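Local coordinates for protein 2-oxoglutarate carboxylase small subunit (Hydrogenobacter thermophilus, PDB 7KCT) that belongs to the biotin carboxylase type of ATP-grasp proteins, as the small subunit of a carboxylase, and binds ADP, bicarbonate and magnesium, at residues 250-253 and 254-257; 445-448 and 449-452. One frame throughout, in Å; residues are numbered along the deposited sequence.

Contact 1. Residues 250-253 and 254-257; sequences APSL and LLTP
Ser252 reaches forward along the chain to Leu255, and its hydroxyl is the tight centre of this local contact. The backbone N of Leu255 donates to Ser252 OG over 3.1 Å, almost straight at 173°. With chi1 at 83°, OG stands between its own backbone N and carbonyl carbon and faces the turn formed by the next three residues. The same oxygen comes within 3.3 Å of Leu254 N. Leu255 also packs against the hydroxyl with its side chain, its CG lying 3.6 Å from Ser252 OG. Ser252 OG is also hydrogen-bonded to Glu234 of strand 229-236, so this buried polar atom is held both by its own turn and by the neighbouring sheet. The bond from a serine oxygen to the N-H three residues on is that of a helix N-cap, but the single turn here does not continue as a helix: at Leu255 the backbone becomes extended, and helix 257-273 starts afresh behind Thr256, its own N-cap. In the ATP-grasp domain the segment thus joins the end of strand 244-250 to that helix, passing a cis peptide bond before Pro251. The looser side belongs to the partly exposed Leu253 and Leu254. Leu254 CB passes 4.0 Å from Ser252 OG, whereas CG, anti to the backbone N (chi1 178°), carries both methyls away from residues 250-253. Leu253 likewise turns from the contact, its side chain touching Tyr341; beyond them Thr256 and Pro257 are exposed to solvent.

Contact 2. Residues 445-448 and 449-452; sequences TTRY and LEEH
The Tyr448 and His452 rings lie in an offset stack, centroids 4.2 Å apart and planes only 12° from parallel. Tyr448 CE1 sits over the centre of one imidazole face, while His452 ND1 lies over the tyrosine face toward its rim. At the tyrosine edge, in plane, Leu449 CD2 approaches Tyr448 CD2 to 4.0 Å. This is an i to i+4 pair at the C-terminal end of the short, weakly bonded helix 448-451, His452 lying just past it. The helix is entered through a type I beta turn from Thr445 to Tyr448 and an ST turn, Arg447 N donating to Thr445 OG1. In the biotin carboxylase C-terminal domain this turn carries Thr446, which touches a bound ADP. The stack is braced by His452 ND1, which donates in the imidazole plane to a lone pair of Tyr448 O, 2.9 Å away. The outer ends of the rings are tied to Asp436, by Tyr448 OH, and to Asp438, by His452 NE2. The Arg447 guanidinium is met at its edge by Glu450 in a side-on, two-nitrogen salt bridge, with Arg447 NE to Glu450 OE1 at 2.8 Å and nearly straight. Arg447 NH2 reaches Glu450 OE2 at 3.0 Å. Bends at chi2 (-51°) and chi3 (-53°) fold the arginine back to present this edge. Both carboxylate oxygens are approached from above their plane. Glu451 instead lays its carboxylate beside the arginine stem, OE2 being 3.5 Å from Arg447 CB. A bridging water accepts from Leu449 N and donates to Thr446 O at 2.9 Å.

Contacts 1 and 2 lie in series along the chain, nearly 190 residues apart, one in the ATP-grasp domain, the other in the biotin carboxylase C-terminal domain. Their centres are 20 Å apart and their nearest atoms about 9 Å, so they do not touch. A beta pairing connects them indirectly: contact 1 begins at the end of strand 244-250, whose antiparallel partner 240-241 supplies Gln240 and Arg241 to Thr446 and Leu449 of contact 2. Contact 2 is the nearer to a ligand. The Thr446 side chain is about 4 Å from a bound ADP and about 11 Å from magnesium, whereas the Leu254 side chain of contact 1 remains about 13 Å from an ADP.

Contact 1. Residues 250-253 and 254-257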
ATOM      1  N   ALA A 250      -2.666  16.141   1.580  1.00 29.12           N
ATOM      2  CA  ALA A 250      -4.009  16.349   1.057  1.00 31.53           C
ATOM      3  C   ALA A 250      -5.010  15.892   2.104  1.00 32.76           C
ATOM      4  O   ALA A 250      -4.773  14.878   2.787  1.00 28.90           O
ATOM      5  CB  ALA A 250      -4.266  15.593  -0.264  1.00 32.92           C
ATOM      6  N   PRO A 251      -6.101  16.662   2.323  1.00 35.90           N
ATOM      7  CA  PRO A 251      -6.289  18.025   1.781  1.00 39.61           C
ATOM      8  C   PRO A 251      -5.281  18.949   2.470  1.00 32.62           C
ATOM      9  O   PRO A 251      -4.567  18.490   3.354  1.00 37.70           O
ATOM     10  CB  PRO A 251      -7.748  18.365   2.149  1.00 33.98           C
ATOM     11  CG  PRO A 251      -7.997  17.553   3.426  1.00 38.28           C
ATOM     12  CD  PRO A 251      -7.201  16.249   3.207  1.00 35.09           C
ATOM     13  N   SER A 252      -5.220  20.217   2.097  1.00 32.95           N
ATOM     14  CA  SER A 252      -4.571  21.204   2.945  1.00 33.59           C
ATOM     15  C   SER A 252      -5.259  21.213   4.308  1.00 35.69           C
ATOM     16  O   SER A 252      -6.419  20.828   4.433  1.00 36.84           O
ATOM     17  CB  SER A 252      -4.672  22.593   2.313  1.00 37.42           C
ATOM     18  OG  SER A 252      -5.944  23.197   2.626  1.00 36.69           O
ATOM     19  N   LEU A 253      -4.530  21.641   5.343  1.00 39.13           N
ATOM     20  CA  LEU A 253      -5.172  21.989   6.613  1.00 40.13           C
ATOM     21  C   LEU A 253      -5.704  23.412   6.621  1.00 40.65           C
ATOM     22  O   LEU A 253      -6.494  23.768   7.500  1.00 39.79           O
ATOM     23  CB  LEU A 253      -4.179  21.838   7.766  1.00 39.02           C
ATOM     24  CG  LEU A 253      -3.517  20.452   7.830  1.00 41.25           C
ATOM     25  CD1 LEU A 253      -2.314  20.476   8.720  1.00 40.37           C
ATOM     26  CD2 LEU A 253      -4.542  19.412   8.315  1.00 38.86           C
ATOM     27  N   LEU A 254      -5.266  24.233   5.668  1.00 41.55           N
ATOM     28  CA  LEU A 254      -5.628  25.645   5.696  1.00 46.21           C
ATOM     29  C   LEU A 254      -7.106  25.838   5.405  1.00 45.50           C
ATOM     30  O   LEU A 254      -7.819  26.505   6.165  1.00 42.80           O
ATOM     31  CB  LEU A 254      -4.781  26.420   4.700  1.00 41.65           C
ATOM     32  CG  LEU A 254      -5.055  27.916   4.561  1.00 52.78           C
ATOM     33  CD1 LEU A 254      -4.521  28.723   5.742  1.00 48.75           C
ATOM     34  CD2 LEU A 254      -4.440  28.396   3.282  1.00 42.53           C
ATOM     35  N   LEU A 255      -7.570  25.288   4.291  1.00 39.03           N
ATOM     36  CA  LEU A 255      -8.906  25.567   3.788  1.00 43.22           C
ATOM     37  C   LEU A 255     -10.005  24.820   4.527  1.00 47.31           C
ATOM     38  O   LEU A 255      -9.895  23.619   4.804  1.00 42.61           O
ATOM     39  CB  LEU A 255      -8.975  25.217   2.303  1.00 36.71           C
ATOM     40  CG  LEU A 255      -8.007  25.921   1.372  1.00 38.07           C
ATOM     41  CD1 LEU A 255      -8.381  25.455  -0.014  1.00 41.82           C
ATOM     42  CD2 LEU A 255      -8.161  27.409   1.529  1.00 44.03           C
ATOM     43  N   THR A 256     -11.101  25.542   4.783  1.00 42.39           N
ATOM     44  CA  THR A 256     -12.336  24.953   5.254  1.00 47.05           C
ATOM     45  C   THR A 256     -13.045  24.302   4.083  1.00 42.52           C
ATOM     46  O   THR A 256     -12.749  24.595   2.926  1.00 43.37           O
ATOM     47  CB  THR A 256     -13.226  26.035   5.859  1.00 57.06           C
ATOM     48  OG1 THR A 256     -13.649  26.891   4.781  1.00 51.89           O
ATOM     49  CG2 THR A 256     -12.464  26.848   6.910  1.00 52.09           C
ATOM     50  N   PRO A 257     -14.048  23.469   4.339  1.00 42.61           N
ATOM     51  CA  PRO A 257     -14.762  22.860   3.204  1.00 47.94           C
ATOM     52  C   PRO A 257     -15.430  23.883   2.288  1.00 53.01           C
ATOM     53  O   PRO A 257     -15.569  23.632   1.086  1.00 47.31           O
ATOM     54  CB  PRO A 257     -15.777  21.936   3.882  1.00 44.17           C
ATOM     55  CG  PRO A 257     -15.169  21.675   5.307  1.00 47.13           C
ATOM     56  CD  PRO A 257     -14.543  23.001   5.646  1.00 47.28           C
TER

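Contact 2. Residues 445-448 and 449-452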
ATOM      1  N   THR A 445       5.232  26.833   6.296  1.00 30.30           N
ATOM      2  CA  THR A 445       5.204  27.669   5.109  1.00 36.59           C
ATOM      3  C   THR A 445       6.314  27.220   4.166  1.00 30.70           C
ATOM      4  O   THR A 445       7.083  26.300   4.462  1.00 33.24           O
ATOM      5  CB  THR A 445       5.395  29.161   5.451  1.00 30.99           C
ATOM      6  OG1 THR A 445       6.781  29.415   5.692  1.00 37.34           O
ATOM      7  CG2 THR A 445       4.562  29.586   6.627  1.00 35.73           C
ATOM      8  N   THR A 446       6.431  27.888   3.023  1.00 31.03           N
ATOM      9  CA  THR A 446       7.495  27.519   2.084  1.00 30.70           C
ATOM     10  C   THR A 446       8.888  27.800   2.614  1.00 34.03           C
ATOM     11  O   THR A 446       9.860  27.267   2.053  1.00 33.21           O
ATOM     12  CB  THR A 446       7.321  28.262   0.758  1.00 37.74           C
ATOM     13  OG1 THR A 446       7.369  29.675   0.997  1.00 34.88           O
ATOM     14  CG2 THR A 446       5.969  27.894   0.180  1.00 33.53           C
ATOM     15  N   ARG A 447       8.992  28.592   3.687  1.00 34.52           N
ATOM     16  CA  ARG A 447      10.225  28.907   4.400  1.00 40.30           C
ATOM     17  C   ARG A 447      10.566  27.840   5.442  1.00 41.83           C
ATOM     18  O   ARG A 447      11.597  27.947   6.120  1.00 37.80           O
ATOM     19  CB  ARG A 447      10.078  30.270   5.117  1.00 42.93           C
ATOM     20  CG  ARG A 447       9.475  31.419   4.265  1.00 44.81           C
ATOM     21  CD  ARG A 447      10.184  31.600   2.917  1.00 35.26           C
ATOM     22  NE  ARG A 447      11.631  31.740   3.050  1.00 53.02           N
ATOM     23  CZ  ARG A 447      12.275  32.894   3.220  1.00 60.96           C
ATOM     24  NH1 ARG A 447      11.600  34.033   3.283  1.00 58.13           N
ATOM     25  NH2 ARG A 447      13.599  32.892   3.333  1.00 57.47           N
ATOM     26  N   TYR A 448       9.719  26.824   5.584  1.00 36.23           N
ATOM     27  CA  TYR A 448       9.872  25.834   6.654  1.00 35.19           C
ATOM     28  C   TYR A 448      11.302  25.349   6.860  1.00 34.41           C
ATOM     29  O   TYR A 448      11.780  25.310   7.997  1.00 36.67           O
ATOM     30  CB  TYR A 448       8.968  24.640   6.395  1.00 33.82           C
ATOM     31  CG  TYR A 448       9.078  23.599   7.475  1.00 38.62           C
ATOM     32  CD1 TYR A 448       8.280  23.653   8.604  1.00 34.91           C
ATOM     33  CD2 TYR A 448      10.037  22.589   7.386  1.00 37.86           C
ATOM     34  CE1 TYR A 448       8.397  22.685   9.606  1.00 43.04           C
ATOM     35  CE2 TYR A 448      10.170  21.649   8.369  1.00 36.12           C
ATOM     36  CZ  TYR A 448       9.350  21.689   9.471  1.00 33.99           C
ATOM     37  OH  TYR A 448       9.491  20.729  10.427  1.00 38.32           O
ATOM     38  N   LEU A 449      11.990  24.926   5.789  1.00 31.05           N
ATOM     39  CA  LEU A 449      13.299  24.308   5.975  1.00 36.44           C
ATOM     40  C   LEU A 449      14.351  25.343   6.414  1.00 45.26           C
ATOM     41  O   LEU A 449      15.236  25.043   7.230  1.00 35.40           O
ATOM     42  CB  LEU A 449      13.734  23.598   4.697  1.00 40.88           C
ATOM     43  CG  LEU A 449      13.044  22.255   4.410  1.00 36.15           C
ATOM     44  CD1 LEU A 449      13.466  21.687   3.062  1.00 33.77           C
ATOM     45  CD2 LEU A 449      13.284  21.210   5.533  1.00 36.72           C
ATOM     46  N   GLU A 450      14.266  26.570   5.897  1.00 41.64           N
ATOM     47  CA  GLU A 450      15.159  27.630   6.358  1.00 38.55           C
ATOM     48  C   GLU A 450      14.906  28.016   7.815  1.00 31.07           C
ATOM     49  O   GLU A 450      15.815  28.510   8.490  1.00 41.98           O
ATOM     50  CB  GLU A 450      14.986  28.844   5.456  1.00 47.92           C
ATOM     51  CG  GLU A 450      15.288  28.599   3.984  1.00 49.71           C
ATOM     52  CD  GLU A 450      14.642  29.646   3.062  1.00 64.75           C
ATOM     53  OE1 GLU A 450      13.414  29.571   2.799  1.00 57.34           O
ATOM     54  OE2 GLU A 450      15.367  30.557   2.609  1.00 69.69           O
ATOM     55  N   GLU A 451      13.691  27.845   8.301  1.00 30.06           N
ATOM     56  CA  GLU A 451      13.293  28.232   9.646  1.00 37.90           C
ATOM     57  C   GLU A 451      13.373  27.099  10.671  1.00 42.70           C
ATOM     58  O   GLU A 451      13.081  27.332  11.849  1.00 35.55           O
ATOM     59  CB  GLU A 451      11.867  28.762   9.615  1.00 38.91           C
ATOM     60  CG  GLU A 451      11.697  30.027   8.745  1.00 42.92           C
ATOM     61  CD  GLU A 451      10.246  30.474   8.667  1.00 56.47           C
ATOM     62  OE1 GLU A 451       9.339  29.654   8.977  1.00 48.44           O
ATOM     63  OE2 GLU A 451      10.029  31.653   8.284  1.00 58.47           O
ATOM     64  N   HIS A 452      13.749  25.884  10.268  1.00 35.97           N
ATOM     65  CA  HIS A 452      13.868  24.760  11.198  1.00 35.44           C
ATOM     66  C   HIS A 452      15.184  24.046  10.958  1.00 37.31           C
ATOM     67  O   HIS A 452      15.212  22.909  10.471  1.00 34.14           O
ATOM     68  CB  HIS A 452      12.678  23.814  11.072  1.00 39.68           C
ATOM     69  CG  HIS A 452      11.383  24.439  11.479  1.00 37.09           C
ATOM     70  ND1 HIS A 452      10.741  25.385  10.706  1.00 40.00           N
ATOM     71  CD2 HIS A 452      10.646  24.312  12.605  1.00 47.12           C
ATOM     72  CE1 HIS A 452       9.652  25.791  11.328  1.00 42.68           C
ATOM     73  NE2 HIS A 452       9.560  25.143  12.476  1.00 46.72           N
TER
HETATM   74  O   HOH W   1       7.370  27.429   8.177  1.00 38.87           O
HETATM   75  O   HOH W   2      10.456  24.668   3.104  1.00 32.42           O